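Local coordinates for protein 3',5'-cyclic-nucleotide phosphodiesterase 1 (PDB 4OJV) that belongs to the class II family of cyclic-nucleotide phosphodiesterases and holds two zinc ions in a metallohydrolase fold, at residues R337-I340 and L341-R345. Numbering follows the deposited sequence.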
loop_
_atom_site.group_PDB
_atom_site.type_symbol
_atom_site.label_atom_id
_atom_site.label_comp_id
_atom_site.label_asym_id
_atom_site.label_seq_id
_atom_site.Cartn_x
_atom_site.Cartn_y
_atom_site.Cartn_z
ATOM N N ARG A 337 -4.383 12.710 -15.783
ATOM C CA ARG A 337 -4.802 11.673 -16.720
ATOM C C ARG A 337 -5.527 12.294 -17.917
ATOM O O ARG A 337 -5.363 11.837 -19.048
ATOM C CB ARG A 337 -5.703 10.660 -16.030
ATOM C CG ARG A 337 -4.970 9.874 -14.950
ATOM C CD ARG A 337 -5.900 9.014 -14.119
ATOM N NE ARG A 337 -6.907 9.812 -13.423
ATOM C CZ ARG A 337 -7.931 9.296 -12.757
ATOM N NH1 ARG A 337 -8.071 7.974 -12.679
ATOM N NH2 ARG A 337 -8.814 10.099 -12.175
ATOM N N LEU A 338 -6.320 13.334 -17.659
ATOM C CA LEU A 338 -7.033 14.029 -18.731
ATOM C C LEU A 338 -6.059 14.838 -19.580
ATOM O O LEU A 338 -6.133 14.812 -20.809
ATOM C CB LEU A 338 -8.153 14.902 -18.160
ATOM C CG LEU A 338 -9.263 14.152 -17.409
ATOM C CD1 LEU A 338 -10.263 15.111 -16.777
ATOM C CD2 LEU A 338 -9.961 13.149 -18.316
ATOM N N THR A 339 -5.138 15.551 -18.928
ATOM C CA THR A 339 -4.112 16.307 -19.642
ATOM C C THR A 339 -3.300 15.395 -20.561
ATOM O O THR A 339 -3.117 15.674 -21.750
ATOM C CB THR A 339 -3.188 17.019 -18.646
ATOM O OG1 THR A 339 -3.975 17.887 -17.825
ATOM C CG2 THR A 339 -2.079 17.796 -19.354
ATOM N N ILE A 340 -2.822 14.288 -20.001
ATOM C CA ILE A 340 -2.014 13.321 -20.745
ATOM C C ILE A 340 -2.788 12.709 -21.911
ATOM O O ILE A 340 -2.255 12.583 -23.017
ATOM C CB ILE A 340 -1.463 12.239 -19.783
ATOM C CG1 ILE A 340 -0.310 12.827 -18.965
ATOM C CG2 ILE A 340 -1.047 10.972 -20.517
ATOM C CD1 ILE A 340 -0.013 12.080 -17.678
ATOM N N LEU A 341 -4.050 12.362 -21.674
ATOM C CA LEU A 341 -4.865 11.778 -22.738
ATOM C C LEU A 341 -4.987 12.756 -23.916
ATOM O O LEU A 341 -4.811 12.375 -25.079
ATOM C CB LEU A 341 -6.238 11.365 -22.210
ATOM C CG LEU A 341 -7.162 10.621 -23.170
ATOM C CD1 LEU A 341 -6.534 9.326 -23.667
ATOM C CD2 LEU A 341 -8.495 10.354 -22.489
ATOM N N GLU A 342 -5.262 14.021 -23.607
ATOM C CA GLU A 342 -5.390 15.045 -24.645
ATOM C C GLU A 342 -4.087 15.268 -25.385
ATOM O O GLU A 342 -4.074 15.378 -26.610
ATOM C CB GLU A 342 -5.852 16.343 -24.010
ATOM C CG GLU A 342 -7.290 16.290 -23.555
ATOM C CD GLU A 342 -7.689 17.505 -22.760
ATOM O OE1 GLU A 342 -6.807 18.344 -22.469
ATOM O OE2 GLU A 342 -8.887 17.617 -22.426
ATOM N N GLU A 343 -2.986 15.314 -24.642
ATOM C CA GLU A 343 -1.663 15.508 -25.223
ATOM C C GLU A 343 -1.259 14.347 -26.119
ATOM O O GLU A 343 -0.733 14.550 -27.221
ATOM C CB GLU A 343 -0.620 15.778 -24.132
ATOM C CG GLU A 343 -0.839 17.129 -23.461
ATOM C CD GLU A 343 0.085 17.406 -22.289
ATOM O OE1 GLU A 343 0.717 16.473 -21.747
ATOM O OE2 GLU A 343 0.184 18.585 -21.895
ATOM N N LEU A 344 -1.524 13.125 -25.663
ATOM C CA LEU A 344 -1.220 11.946 -26.472
ATOM C C LEU A 344 -2.038 11.912 -27.762
ATOM O O LEU A 344 -1.495 11.627 -28.837
ATOM C CB LEU A 344 -1.449 10.664 -25.674
ATOM C CG LEU A 344 -0.421 10.346 -24.587
ATOM C CD1 LEU A 344 -0.931 9.222 -23.700
ATOM C CD2 LEU A 344 0.926 9.980 -25.175
ATOM N N ARG A 345 -3.329 12.202 -27.660
ATOM C CA ARG A 345 -4.196 12.201 -28.842
ATOM C C ARG A 345 -3.780 13.281 -29.841
ATOM O O ARG A 345 -3.770 13.043 -31.058
ATOM C CB ARG A 345 -5.659 12.350 -28.441
ATOM C CG ARG A 345 -6.229 11.089 -27.819
ATOM C CD ARG A 345 -7.652 11.306 -27.347
ATOM N NE ARG A 345 -8.236 10.061 -26.850
ATOM C CZ ARG A 345 -9.329 9.988 -26.098
ATOM N NH1 ARG A 345 -9.967 11.089 -25.726
ATOM N NH2 ARG A 345 -9.783 8.806 -25.701
#
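Two successive turns of helix 336-350 meet here, in the connection of a beta-alpha-beta unit between strands 321-325 and 357-360. I340 and L344 touch across the turns on the buried side, T339 and E343 on a more open one. Four i to i+4 backbone hydrogen bonds join the turns. L341 N bonds R337 O at 3.0 Å. The last of the four is shorter, with L344 N 2.8 Å from I340 O.

I340 and L344 run alongside each other in the same direction. The I340 methyl CG2 is 3.6 Å from L344 CD1. CG2 of I340 is turned away from its own backbone N, in the anti position, which brings this branch, and not CG1, next to L344. L344 CG also rests against I340 O, at 3.3 Å. Beyond the helix, L344 packs on L300 and I301 of helix 297-311 and on I358 of strand 357-360.

T339 and E343 form a second such pair. The T339 methyl CG2 lies 3.5 Å from E343 OE2, a van der Waals contact of a methyl with a carboxylate oxygen. E343 CG sits beside the backbone N (chi1 -68°) and comes within 3.2 Å of T339 O. From there the chain extends, and OE1 accepts a hydrogen bond from L284 N. E342 CG leans on L338 O in the same way, at 3.3 Å, while its OE2 forms a salt bridge with R334.

L344 thus joins the preceding turn, through I340, to helix 297-311 and strand 357-360. The CG methylenes of E343 and E342 meet T339 O and L338 O, and the E343 carboxylate also grazes the T339 methyl. With OE1 of E343 bonded to L284 N and OE2 of E342 paired with R334, E343 can link this helix to the chain at L284.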